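Local coordinates for protein adenosine deaminase 1 (PDB 3RYS) that probably catalyses the zinc-dependent hydrolytic deamination of adenine to hypoxanthine, a step of purine salvage and nitrogen catabolism, at residues 93-98 with 287-292; 140-145 with 152-157; 32-37 with 79-84; 200-205 with 252-257; 242-247 with 266-271. All blocks are in the same frame, centred on the assembly; numbering follows the deposited sequence.

Interaction 1: residues 93-98 with 287-292; sequences GGVRHA and GYVDDN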
# COMPACT_ATOMS: atom_id res chain seq x y z
N GLY A 93 -12.96 -3.33 -8.66
CA GLY A 93 -11.87 -2.96 -9.54
C GLY A 93 -10.96 -4.11 -9.91
O GLY A 93 -9.96 -3.93 -10.60
N GLY A 94 -11.30 -5.31 -9.44
CA GLY A 94 -10.56 -6.50 -9.83
C GLY A 94 -9.64 -7.07 -8.76
O GLY A 94 -9.07 -8.14 -8.96
N VAL A 95 -9.50 -6.37 -7.64
CA VAL A 95 -8.65 -6.84 -6.54
C VAL A 95 -9.18 -8.15 -5.96
O VAL A 95 -10.28 -8.20 -5.40
CB VAL A 95 -8.52 -5.77 -5.42
CG1 VAL A 95 -7.62 -6.28 -4.30
CG2 VAL A 95 -7.99 -4.47 -5.98
N ARG A 96 -8.39 -9.21 -6.10
CA ARG A 96 -8.79 -10.54 -5.66
C ARG A 96 -8.18 -10.86 -4.30
O ARG A 96 -8.69 -11.69 -3.55
CB ARG A 96 -8.35 -11.58 -6.69
CG ARG A 96 -9.06 -11.43 -8.02
CD ARG A 96 -10.51 -11.81 -7.86
NE ARG A 96 -10.64 -13.23 -7.55
CZ ARG A 96 -11.56 -13.74 -6.74
NH1 ARG A 96 -12.44 -12.94 -6.15
NH2 ARG A 96 -11.60 -15.04 -6.52
N HIS A 97 -7.08 -10.17 -4.00
CA HIS A 97 -6.36 -10.35 -2.76
C HIS A 97 -5.74 -9.01 -2.38
O HIS A 97 -5.15 -8.32 -3.22
CB HIS A 97 -5.28 -11.41 -2.92
CG HIS A 97 -4.48 -11.67 -1.68
ND1 HIS A 97 -3.28 -11.06 -1.42
CD2 HIS A 97 -4.72 -12.50 -0.63
CE1 HIS A 97 -2.81 -11.49 -0.27
NE2 HIS A 97 -3.66 -12.36 0.23
N ALA A 98 -5.89 -8.63 -1.11
CA ALA A 98 -5.42 -7.34 -0.65
C ALA A 98 -4.60 -7.48 0.62
O ALA A 98 -5.08 -8.02 1.62
CB ALA A 98 -6.60 -6.41 -0.42
N GLY A 287 -7.49 7.62 -7.63
CA GLY A 287 -7.64 6.35 -8.32
C GLY A 287 -7.19 5.12 -7.57
O GLY A 287 -6.23 5.15 -6.79
N TYR A 288 -7.89 4.02 -7.82
CA TYR A 288 -7.56 2.73 -7.23
C TYR A 288 -6.66 1.94 -8.18
O TYR A 288 -6.19 2.49 -9.18
CB TYR A 288 -8.84 1.98 -6.87
CG TYR A 288 -9.61 2.68 -5.76
CD1 TYR A 288 -10.35 3.84 -6.02
CD2 TYR A 288 -9.58 2.20 -4.46
CE1 TYR A 288 -11.03 4.49 -5.01
CE2 TYR A 288 -10.27 2.84 -3.44
CZ TYR A 288 -10.99 3.99 -3.72
OH TYR A 288 -11.66 4.62 -2.70
N VAL A 289 -6.40 0.68 -7.88
CA VAL A 289 -5.48 -0.09 -8.71
C VAL A 289 -5.94 -0.11 -10.17
O VAL A 289 -5.14 0.13 -11.08
CB VAL A 289 -5.27 -1.53 -8.19
CG1 VAL A 289 -6.55 -2.35 -8.34
CG2 VAL A 289 -4.12 -2.19 -8.93
N ASP A 290 -7.23 -0.36 -10.39
CA ASP A 290 -7.76 -0.41 -11.75
C ASP A 290 -7.60 0.93 -12.46
O ASP A 290 -7.46 0.98 -13.67
CB ASP A 290 -9.23 -0.87 -11.76
CG ASP A 290 -10.15 0.11 -11.06
OD1 ASP A 290 -10.86 0.86 -11.76
OD2 ASP A 290 -10.17 0.11 -9.80
N ASP A 291 -7.62 2.01 -11.69
CA ASP A 291 -7.35 3.33 -12.24
C ASP A 291 -5.89 3.47 -12.61
O ASP A 291 -5.56 4.09 -13.63
CB ASP A 291 -7.75 4.42 -11.24
CG ASP A 291 -9.25 4.56 -11.09
OD1 ASP A 291 -9.96 4.67 -12.13
OD2 ASP A 291 -9.73 4.56 -9.94
N ASN A 292 -5.01 2.90 -11.80
CA ASN A 292 -3.58 2.90 -12.11
C ASN A 292 -3.33 2.15 -13.41
O ASN A 292 -2.56 2.59 -14.25
CB ASN A 292 -2.75 2.31 -10.98
CG ASN A 292 -2.52 3.29 -9.84
OD1 ASN A 292 -1.45 3.91 -9.74
ND2 ASN A 292 -3.51 3.45 -8.97
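Gly93 and Asp290 bring the backbones of 93-98 and 287-292 to within 5.3 Å, CA to CA, where the chain leaving one helix passes the first turn of another. Asp290 lays its CB 3.4 Å from Gly93 O, and its OD2 lies over Gly93 CA at 3.5 Å; a CB on Gly93 would run straight into that oxygen. Next to this, methyl meets methyl: Val95 CG2 and Val289 CG1 stand 3.5 Å apart, the two side chains meeting at a slant. Val289 CG1 sits between its own backbone N and carbonyl carbon (chi1 68°), which directs it at Val95. The carboxylate of Asp290 has its salt-bridge partner, Arg89, on helix 76-92, and an alanine in place of Asp290 would probably leave Arg89 without that charge and a gap by Gly93 CA. Tyr288 is the N-cap of helix 289-300, with its N bonded to Asp291 OD2 at 2.9 Å, while Tyr288 O takes both Asn292 N and Asn292 ND2. Gly94, on the other segment, closes helix 76-92 with a Schellman motif. Strand 95-102 then enters the barrel sheet beside 15-17, whose Val15 and Glu17 also touch Val289, so the contact seats the start of helix 289-300 against two neighbouring strands.

Interaction 2: residues 140-145 with 152-157; sequences AAFLRD and LEVLDQ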
# COMPACT_ATOMS: atom_id res chain seq x y z
N ALA A 140 0.84 -4.24 10.00
CA ALA A 140 1.06 -3.08 10.85
C ALA A 140 2.31 -2.34 10.38
O ALA A 140 3.41 -2.89 10.37
CB ALA A 140 1.21 -3.49 12.30
N ALA A 141 2.12 -1.09 9.95
CA ALA A 141 3.23 -0.27 9.49
C ALA A 141 3.63 0.75 10.55
O ALA A 141 2.79 1.30 11.26
CB ALA A 141 2.88 0.43 8.19
N PHE A 142 4.93 1.01 10.64
CA PHE A 142 5.47 1.89 11.67
C PHE A 142 5.97 3.21 11.10
O PHE A 142 6.53 3.25 10.00
CB PHE A 142 6.56 1.15 12.46
CG PHE A 142 6.04 -0.03 13.24
CD1 PHE A 142 5.69 0.10 14.57
CD2 PHE A 142 5.87 -1.26 12.62
CE1 PHE A 142 5.20 -0.98 15.29
CE2 PHE A 142 5.37 -2.35 13.34
CZ PHE A 142 5.03 -2.20 14.67
N LEU A 143 5.75 4.29 11.83
CA LEU A 143 6.12 5.63 11.37
C LEU A 143 7.61 5.87 11.56
O LEU A 143 8.08 6.07 12.68
CB LEU A 143 5.31 6.69 12.10
CG LEU A 143 3.80 6.41 12.12
CD1 LEU A 143 3.05 7.51 12.86
CD2 LEU A 143 3.27 6.26 10.70
N ARG A 144 8.35 5.88 10.45
CA ARG A 144 9.81 5.95 10.51
C ARG A 144 10.33 7.25 11.11
O ARG A 144 11.50 7.33 11.49
CB ARG A 144 10.41 5.72 9.12
CG ARG A 144 10.07 6.80 8.11
CD ARG A 144 10.34 6.31 6.70
NE ARG A 144 11.63 5.63 6.62
CZ ARG A 144 11.99 4.82 5.63
NH1 ARG A 144 11.15 4.56 4.64
NH2 ARG A 144 13.18 4.24 5.64
N ASP A 145 9.48 8.27 11.19
CA ASP A 145 9.88 9.55 11.79
C ASP A 145 9.49 9.64 13.26
O ASP A 145 9.42 10.73 13.83
CB ASP A 145 9.35 10.75 11.00
CG ASP A 145 7.87 10.64 10.68
OD1 ASP A 145 7.19 9.74 11.22
OD2 ASP A 145 7.39 11.47 9.88
N LEU A 152 8.95 -0.37 18.94
CA LEU A 152 9.16 -1.65 19.60
C LEU A 152 8.14 -1.89 20.70
O LEU A 152 7.68 -3.02 20.89
CB LEU A 152 10.58 -1.75 20.16
CG LEU A 152 11.66 -2.13 19.15
CD1 LEU A 152 13.06 -1.73 19.63
CD2 LEU A 152 11.59 -3.62 18.83
N GLU A 153 7.77 -0.83 21.40
CA GLU A 153 6.77 -0.96 22.46
C GLU A 153 5.39 -1.25 21.90
O GLU A 153 4.66 -2.06 22.45
CB GLU A 153 6.75 0.28 23.35
CG GLU A 153 7.81 0.26 24.44
CD GLU A 153 7.70 1.43 25.39
OE1 GLU A 153 6.73 2.21 25.28
OE2 GLU A 153 8.59 1.58 26.25
N VAL A 154 5.04 -0.59 20.80
CA VAL A 154 3.76 -0.84 20.13
C VAL A 154 3.72 -2.27 19.59
O VAL A 154 2.72 -2.98 19.75
CB VAL A 154 3.50 0.16 18.99
CG1 VAL A 154 2.24 -0.22 18.23
CG2 VAL A 154 3.40 1.57 19.54
N LEU A 155 4.80 -2.69 18.94
CA LEU A 155 4.92 -4.06 18.46
C LEU A 155 4.66 -5.06 19.58
O LEU A 155 3.89 -6.01 19.42
CB LEU A 155 6.30 -4.30 17.85
CG LEU A 155 6.56 -5.73 17.37
CD1 LEU A 155 5.46 -6.18 16.43
CD2 LEU A 155 7.93 -5.85 16.72
N ASP A 156 5.31 -4.84 20.72
CA ASP A 156 5.12 -5.68 21.91
C ASP A 156 3.65 -5.82 22.29
O ASP A 156 3.19 -6.91 22.60
CB ASP A 156 5.89 -5.10 23.10
CG ASP A 156 7.35 -5.46 23.08
OD1 ASP A 156 7.72 -6.48 22.45
OD2 ASP A 156 8.14 -4.72 23.70
N GLN A 157 2.93 -4.70 22.28
CA GLN A 157 1.52 -4.72 22.64
C GLN A 157 0.67 -5.45 21.61
O GLN A 157 -0.27 -6.15 21.97
CB GLN A 157 0.99 -3.31 22.89
CG GLN A 157 0.79 -3.01 24.36
CD GLN A 157 -0.48 -3.63 24.91
OE1 GLN A 157 -1.58 -3.33 24.45
NE2 GLN A 157 -0.33 -4.49 25.91
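Phe142 pushes the far end of its ring against Val154 and Leu155, two consecutive residues of the helix that follows its strand. Val154 CB approaches ring atom CE1 at the edge, near the plane of the ring, at 4.2 Å. Leu155 CB lies obliquely to the same ring, 4.0 Å from Phe142 CZ, and the two side chains cross at about a right angle. This first shell is wholly apolar, and no hydrogen bond joins the segments. What aims the ring is the first torsion of Phe142, whose CG stands opposite the carbonyl carbon (chi1 -65°), together with the firm hold on its strand: the backbone of Phe142 pairs with Gly169 and Asp171. On the helix, the bond from Asp156 N to Leu152 O, 3.0 Å long, belongs to the turn that presents both partners. Further out, Ile168 touches Phe142 as well as Leu155, while Gln105 touches Phe142 and Val154. The contact lies inside a beta-alpha-beta unit, the repeating step of a TIM barrel, formed by strand 135-143, helix 148-160 and strand 167-171. Helix 104-108 flanks it beside Val154, and helix 183-191 packs on Leu155 through Leu185 and Arg188.

Interaction 3: residues 32-37 with 79-84; sequences FALAER and FTDMTR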
# COMPACT_ATOMS: atom_id res chain seq x y z
N PHE A 32 -16.34 13.50 6.00
CA PHE A 32 -17.42 14.34 6.49
C PHE A 32 -18.51 13.55 7.23
O PHE A 32 -19.13 14.06 8.16
CB PHE A 32 -18.03 15.15 5.35
CG PHE A 32 -17.34 16.46 5.12
CD1 PHE A 32 -16.07 16.50 4.57
CD2 PHE A 32 -17.96 17.65 5.46
CE1 PHE A 32 -15.43 17.71 4.36
CE2 PHE A 32 -17.32 18.86 5.26
CZ PHE A 32 -16.06 18.89 4.71
N ALA A 33 -18.75 12.32 6.81
CA ALA A 33 -19.76 11.49 7.45
C ALA A 33 -19.31 11.06 8.85
O ALA A 33 -20.09 11.09 9.80
CB ALA A 33 -20.07 10.27 6.59
N LEU A 34 -18.05 10.65 8.96
CA LEU A 34 -17.51 10.22 10.24
C LEU A 34 -17.34 11.40 11.19
O LEU A 34 -17.57 11.28 12.39
CB LEU A 34 -16.18 9.48 10.05
CG LEU A 34 -16.30 8.17 9.26
CD1 LEU A 34 -14.95 7.52 9.06
CD2 LEU A 34 -17.27 7.22 9.95
N ALA A 35 -16.95 12.54 10.64
CA ALA A 35 -16.89 13.77 11.42
C ALA A 35 -18.25 14.03 12.04
O ALA A 35 -18.35 14.32 13.23
CB ALA A 35 -16.47 14.94 10.54
N GLU A 36 -19.30 13.90 11.24
CA GLU A 36 -20.65 14.17 11.70
C GLU A 36 -21.07 13.20 12.80
O GLU A 36 -21.59 13.61 13.83
CB GLU A 36 -21.63 14.11 10.54
CG GLU A 36 -23.02 14.60 10.89
CD GLU A 36 -23.80 15.04 9.67
OE1 GLU A 36 -23.17 15.24 8.61
OE2 GLU A 36 -25.03 15.20 9.78
N ARG A 37 -20.83 11.92 12.56
CA ARG A 37 -21.18 10.87 13.51
C ARG A 37 -20.45 11.03 14.84
O ARG A 37 -20.95 10.63 15.89
CB ARG A 37 -20.89 9.49 12.91
CG ARG A 37 -21.61 8.35 13.59
CD ARG A 37 -21.69 7.12 12.69
NE ARG A 37 -20.39 6.47 12.53
CZ ARG A 37 -20.16 5.43 11.73
NH1 ARG A 37 -21.15 4.93 11.00
NH2 ARG A 37 -18.95 4.90 11.66
N PHE A 79 -13.33 2.47 11.97
CA PHE A 79 -12.31 1.71 11.27
C PHE A 79 -12.92 0.64 10.37
O PHE A 79 -12.48 0.45 9.24
CB PHE A 79 -11.32 1.10 12.27
CG PHE A 79 -10.41 2.11 12.91
CD1 PHE A 79 -9.26 2.54 12.27
CD2 PHE A 79 -10.72 2.65 14.15
CE1 PHE A 79 -8.43 3.49 12.85
CE2 PHE A 79 -9.89 3.59 14.74
CZ PHE A 79 -8.74 4.01 14.09
N THR A 80 -13.93 -0.05 10.89
CA THR A 80 -14.65 -1.06 10.12
C THR A 80 -15.25 -0.46 8.85
O THR A 80 -15.03 -0.97 7.75
CB THR A 80 -15.79 -1.68 10.95
OG1 THR A 80 -15.23 -2.49 11.99
CG2 THR A 80 -16.68 -2.54 10.07
N ASP A 81 -16.01 0.61 9.01
CA ASP A 81 -16.61 1.32 7.89
C ASP A 81 -15.57 1.68 6.82
O ASP A 81 -15.80 1.47 5.64
CB ASP A 81 -17.31 2.59 8.37
CG ASP A 81 -18.64 2.31 9.04
OD1 ASP A 81 -19.11 1.15 8.95
OD2 ASP A 81 -19.22 3.23 9.65
N MET A 82 -14.43 2.21 7.25
CA MET A 82 -13.40 2.64 6.31
C MET A 82 -12.84 1.46 5.53
O MET A 82 -12.60 1.56 4.32
CB MET A 82 -12.26 3.35 7.04
CG MET A 82 -10.99 3.47 6.23
SD MET A 82 -9.65 4.23 7.17
CE MET A 82 -9.41 3.00 8.45
N THR A 83 -12.63 0.35 6.24
CA THR A 83 -12.04 -0.84 5.65
C THR A 83 -13.00 -1.46 4.64
O THR A 83 -12.59 -1.90 3.57
CB THR A 83 -11.68 -1.87 6.73
OG1 THR A 83 -10.93 -1.23 7.77
CG2 THR A 83 -10.87 -3.01 6.13
N ARG A 84 -14.28 -1.49 4.99
CA ARG A 84 -15.29 -2.08 4.12
C ARG A 84 -15.51 -1.26 2.86
O ARG A 84 -15.82 -1.81 1.81
CB ARG A 84 -16.61 -2.28 4.88
CG ARG A 84 -16.64 -3.58 5.67
CD ARG A 84 -17.80 -3.67 6.65
NE ARG A 84 -17.78 -4.96 7.33
CZ ARG A 84 -18.39 -5.23 8.48
NH1 ARG A 84 -19.08 -4.29 9.10
NH2 ARG A 84 -18.29 -6.44 9.01
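Arg37 and Asp81 join two helices by a salt bridge, the one strong link across the contact. The arginine grips end-on: NH2 donates to Asp81 OD2 over 2.6 Å and NH1 donates to that same OD2 over 2.9 Å, so a single carboxylate oxygen is held by two nitrogens. OD2 lies at the edge of the guanidinium, near its plane, but the carboxylate is turned by 47° from that plane, so this is not a side-by-side pairing of two oxygens with two nitrogens: NH1 meets OD2 nearly along its C-O axis, NH2 on its anti side, 32° out of the carboxylate plane. The NH2 bond is the straighter of the two. The two side chains arrive from opposite directions, and the arginine chain bends at chi3 (72°) to bring its end round to the aspartate. A second salt bridge, to Asp78 OD1, also uses Arg37 NH2.

Van der Waals contact is slight: Leu34 CD2 lies 4.5 Å from Asp81 OD2, at the margin of the bridge. Within 79-84, Phe79 O receives Thr83 OG1 at 2.7 Å and Thr83 N at 3.0 Å, from opposite faces of its carbonyl plane.

This pairing ties helix 28-37 to helix 76-92 far from the zinc site. The guanidinium would probably favour the ionised form of Asp81 and, shared with Asp78, its NH2 end is likely to be held against rotation, although the exposed setting of Arg37 should weaken the electrostatic gain.

Interaction 4: residues 200-205 with 252-257; sequences AGEEGP and VRLRAV. With ADE (adenine), chain D.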
# COMPACT_ATOMS: atom_id res chain seq x y z
N ALA A 200 10.93 1.98 0.52
CA ALA A 200 12.30 2.33 0.16
C ALA A 200 12.41 2.81 -1.28
O ALA A 200 11.83 2.21 -2.19
CB ALA A 200 13.23 1.14 0.40
N GLY A 201 13.15 3.89 -1.49
CA GLY A 201 13.42 4.37 -2.83
C GLY A 201 12.30 5.20 -3.41
O GLY A 201 12.21 5.37 -4.63
N GLU A 202 11.42 5.71 -2.55
CA GLU A 202 10.38 6.62 -3.00
C GLU A 202 10.99 8.00 -3.16
O GLU A 202 11.11 8.51 -4.28
CB GLU A 202 9.24 6.66 -1.98
CG GLU A 202 8.01 7.40 -2.46
CD GLU A 202 6.91 7.39 -1.44
OE1 GLU A 202 7.13 6.81 -0.35
OE2 GLU A 202 5.83 7.95 -1.71
N GLU A 203 11.38 8.60 -2.04
CA GLU A 203 12.14 9.84 -2.05
C GLU A 203 13.54 9.56 -1.50
O GLU A 203 14.46 10.34 -1.71
CB GLU A 203 11.44 10.92 -1.21
CG GLU A 203 10.23 11.54 -1.88
CD GLU A 203 9.69 12.75 -1.14
OE1 GLU A 203 10.08 12.96 0.03
OE2 GLU A 203 8.87 13.50 -1.72
N GLY A 204 13.67 8.44 -0.80
CA GLY A 204 14.96 7.97 -0.32
C GLY A 204 15.79 7.37 -1.45
O GLY A 204 15.24 6.90 -2.44
N PRO A 205 17.12 7.39 -1.29
CA PRO A 205 18.06 6.96 -2.33
C PRO A 205 18.11 5.44 -2.47
O PRO A 205 17.66 4.73 -1.57
CB PRO A 205 19.42 7.45 -1.82
CG PRO A 205 19.14 8.25 -0.58
CD PRO A 205 17.81 7.79 -0.07
N VAL A 252 3.42 10.22 -9.22
CA VAL A 252 3.13 11.42 -9.99
C VAL A 252 2.57 12.52 -9.08
O VAL A 252 3.07 13.65 -9.10
CB VAL A 252 2.14 11.14 -11.15
CG1 VAL A 252 1.63 12.45 -11.73
CG2 VAL A 252 2.80 10.31 -12.23
N ARG A 253 1.56 12.18 -8.29
CA ARG A 253 0.89 13.18 -7.47
C ARG A 253 1.77 13.69 -6.32
O ARG A 253 1.49 14.74 -5.75
CB ARG A 253 -0.44 12.63 -6.95
CG ARG A 253 -1.54 12.61 -7.99
CD ARG A 253 -2.07 14.02 -8.27
NE ARG A 253 -2.65 14.62 -7.07
CZ ARG A 253 -3.90 14.43 -6.65
NH1 ARG A 253 -4.32 15.02 -5.54
NH2 ARG A 253 -4.73 13.66 -7.33
N LEU A 254 2.82 12.96 -5.99
CA LEU A 254 3.75 13.38 -4.94
C LEU A 254 4.99 14.02 -5.55
O LEU A 254 5.91 14.42 -4.83
CB LEU A 254 4.16 12.20 -4.05
CG LEU A 254 3.09 11.61 -3.13
CD1 LEU A 254 3.73 10.68 -2.13
CD2 LEU A 254 2.33 12.73 -2.43
N ARG A 255 4.99 14.11 -6.87
CA ARG A 255 6.05 14.79 -7.62
C ARG A 255 7.39 14.04 -7.63
O ARG A 255 8.42 14.59 -8.00
CB ARG A 255 6.25 16.23 -7.12
CG ARG A 255 4.96 16.98 -6.85
CD ARG A 255 3.93 16.84 -7.97
NE ARG A 255 4.34 17.51 -9.21
CZ ARG A 255 4.53 16.88 -10.37
NH1 ARG A 255 4.36 15.57 -10.46
NH2 ARG A 255 4.90 17.57 -11.44
N ALA A 256 7.37 12.77 -7.23
CA ALA A 256 8.56 11.92 -7.37
C ALA A 256 8.82 11.71 -8.85
O ALA A 256 9.97 11.56 -9.27
CB ALA A 256 8.35 10.60 -6.67
N VAL A 257 7.74 11.68 -9.63
CA VAL A 257 7.81 11.60 -11.09
C VAL A 257 7.01 12.76 -11.67
O VAL A 257 5.89 13.03 -11.22
CB VAL A 257 7.23 10.26 -11.61
CG1 VAL A 257 7.13 10.28 -13.12
CG2 VAL A 257 8.09 9.09 -11.15
N9 ADE D . 2.34 6.80 4.33
C8 ADE D . 1.23 6.50 3.59
N7 ADE D . 1.47 6.34 2.30
C5 ADE D . 2.84 6.55 2.20
C6 ADE D . 3.73 6.52 1.10
N6 ADE D . 3.33 6.27 -0.15
N1 ADE D . 5.03 6.77 1.35
C2 ADE D . 5.42 7.03 2.60
N3 ADE D . 4.69 7.08 3.72
C4 ADE D . 3.39 6.83 3.44
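Glu202, in the adenine pocket at the end of barrel strand 195-200, has Leu254 from the end of helix 248-253 at its side. Its chain runs out extended, with CG opposite the backbone N (chi1 -170°), and this carries the carboxylate up to the base: OE1 comes 2.7 Å from N1 of adenine, while OE2 lies 3.4 Å from the exocyclic N6. Leu254 CD1 touches that second oxygen, 3.5 Å from Glu202 OE2, placing a methyl beside the carboxylate. Along the backbone, Ala256 CB rests 4.2 Å from Glu202 O. The neighbouring Glu203 turns its OE2 to the backbone N of Leu59, at the start of helix 59-69.

Leu254 sits where its helix ends, which probably helps to place it. Arg255, with positive phi, forms a Schellman motif, and Val252 O accepts both Arg255 N at 3.0 Å and Arg255 NH1 at 2.7 Å, the latter in the carbonyl plane. On the glutamate loop itself, Glu174 accepts bonds from the backbone N of Gly201, Glu203 and Gly204.

With an alanine here in place of Glu202, adenine N1 would probably lose its carboxylate neighbour and a gap would open beside Leu254 CD1. Glu202 is the predicted proton donor of the reaction, and its place next to N1, with His223 and the zinc ion close by, is consistent with proton delivery to the purine ring, with an apolar methyl beside its other oxygen.

Interaction 5: residues 242-247 with 266-271; sequences VPLTVC and PEMLAI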
# COMPACT_ATOMS: atom_id res chain seq x y z
N VAL A 242 13.30 -9.68 -6.14
CA VAL A 242 12.68 -8.96 -5.04
C VAL A 242 11.44 -8.23 -5.56
O VAL A 242 11.54 -7.40 -6.46
CB VAL A 242 13.65 -7.92 -4.42
CG1 VAL A 242 13.03 -7.27 -3.20
CG2 VAL A 242 14.98 -8.58 -4.07
N PRO A 243 10.27 -8.55 -5.00
CA PRO A 243 9.05 -7.85 -5.42
C PRO A 243 9.15 -6.36 -5.16
O PRO A 243 9.56 -5.96 -4.06
CB PRO A 243 7.96 -8.47 -4.53
CG PRO A 243 8.52 -9.79 -4.10
CD PRO A 243 10.00 -9.58 -3.99
N LEU A 244 8.80 -5.55 -6.16
CA LEU A 244 8.75 -4.10 -6.02
C LEU A 244 7.31 -3.60 -6.18
O LEU A 244 6.72 -3.70 -7.26
CB LEU A 244 9.67 -3.42 -7.04
CG LEU A 244 11.04 -2.92 -6.54
CD1 LEU A 244 11.82 -4.02 -5.83
CD2 LEU A 244 11.86 -2.33 -7.68
N THR A 245 6.74 -3.07 -5.10
CA THR A 245 5.36 -2.60 -5.16
C THR A 245 5.25 -1.16 -5.67
O THR A 245 5.13 -0.21 -4.89
CB THR A 245 4.64 -2.81 -3.81
OG1 THR A 245 5.25 -2.02 -2.78
CG2 THR A 245 4.70 -4.28 -3.40
N VAL A 246 5.30 -1.01 -6.99
CA VAL A 246 5.22 0.31 -7.63
C VAL A 246 3.83 0.93 -7.53
O VAL A 246 2.82 0.25 -7.65
CB VAL A 246 5.63 0.24 -9.11
CG1 VAL A 246 5.67 1.64 -9.72
CG2 VAL A 246 6.98 -0.46 -9.26
N CYS A 247 3.80 2.25 -7.33
CA CYS A 247 2.55 2.99 -7.25
C CYS A 247 2.60 4.19 -8.19
O CYS A 247 3.01 5.28 -7.79
CB CYS A 247 2.29 3.46 -5.81
SG CYS A 247 2.54 2.17 -4.56
N PRO A 266 7.54 0.98 -17.17
CA PRO A 266 7.75 0.19 -18.39
C PRO A 266 9.17 -0.36 -18.47
O PRO A 266 9.36 -1.54 -18.74
CB PRO A 266 7.51 1.21 -19.51
CG PRO A 266 6.67 2.27 -18.91
CD PRO A 266 7.06 2.34 -17.46
N GLU A 267 10.15 0.51 -18.24
CA GLU A 267 11.56 0.13 -18.29
C GLU A 267 11.89 -0.91 -17.22
O GLU A 267 12.67 -1.84 -17.46
CB GLU A 267 12.45 1.36 -18.15
CG GLU A 267 13.95 1.07 -18.20
CD GLU A 267 14.82 2.32 -18.05
OE1 GLU A 267 14.27 3.40 -17.74
OE2 GLU A 267 16.05 2.21 -18.24
N MET A 268 11.30 -0.74 -16.03
CA MET A 268 11.53 -1.64 -14.91
C MET A 268 11.03 -3.04 -15.24
O MET A 268 11.68 -4.05 -14.93
CB MET A 268 10.82 -1.13 -13.65
CG MET A 268 11.36 0.19 -13.11
SD MET A 268 10.36 0.87 -11.77
CE MET A 268 10.98 -0.05 -10.35
N LEU A 269 9.87 -3.10 -15.88
CA LEU A 269 9.30 -4.36 -16.32
C LEU A 269 10.18 -4.98 -17.40
O LEU A 269 10.55 -6.15 -17.31
CB LEU A 269 7.88 -4.15 -16.84
CG LEU A 269 7.06 -5.39 -17.15
CD1 LEU A 269 6.86 -6.24 -15.90
CD2 LEU A 269 5.72 -5.00 -17.75
N ALA A 270 10.53 -4.18 -18.40
CA ALA A 270 11.36 -4.66 -19.50
C ALA A 270 12.69 -5.26 -19.02
O ALA A 270 13.16 -6.24 -19.59
CB ALA A 270 11.61 -3.56 -20.51
N ILE A 271 13.30 -4.67 -18.00
CA ILE A 271 14.59 -5.16 -17.52
C ILE A 271 14.47 -6.28 -16.48
O ILE A 271 15.48 -6.72 -15.92
CB ILE A 271 15.48 -4.05 -16.95
CG1 ILE A 271 14.82 -3.41 -15.73
CG2 ILE A 271 15.80 -3.02 -18.03
CD1 ILE A 271 15.61 -2.26 -15.13
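Between Leu244 and Val246, the two residues that touch Met268, Thr245 OG1 is gripped by Asp222 OD1 and His19 ND1, with a weak further bond to Ile221 O. His19 is a zinc ligand, which makes Thr245 a second-shell residue that probably helps to orient that imidazole. Thr245 is also the centre of an inverse gamma turn, closed by a weak bond from Val246 N to Leu244 O. The flanking residues meet the helix instead. Met268 CE is the atom that does the touching: it lies 3.6 Å from Leu244 CD2 and 4.2 Å from Val246 CG2. Leu244 crosses the methionine at about a right angle, whereas Val246 and Met268 reach for each other tip to tip. The methionine leaves its helix with CG opposite the carbonyl carbon (chi1 -65°), and a bend at chi3 (82°) swings the methyl over to the strand residues. All three side chains are buried, and the link between the segments is purely apolar. Val275 on strand 275-277 touches each of them as well. Strand 244-246 thus runs between strands 220-221 and 275-277, pairing with both through backbone bonds, while helix 265-270 packs on the outside of this part of the barrel.

How the interactions relate
All five contacts belong to one TIM-barrel catalytic domain with its zinc and adenine at the mouth. Along the chain interaction 3 closes first; interaction 1 then spans a loop of 188 residues that encloses interactions 2, 4 and 5, the last two with alternating segments. Interactions 1 and 2 reach neighbouring strands, 95-102 and 135-143, yet their centres lie about 27 Å apart. Interactions 4 and 5 are the nearest pair, about 14 Å between centres, since strand 244-246 leads into helix 248-253. Interaction 3 lies about 34 Å from interaction 5, centre to centre. Interactions 1, 2 and 5 thus join helices to barrel strands and interaction 3 joins two outer helices, while interaction 4 touches the substrate itself.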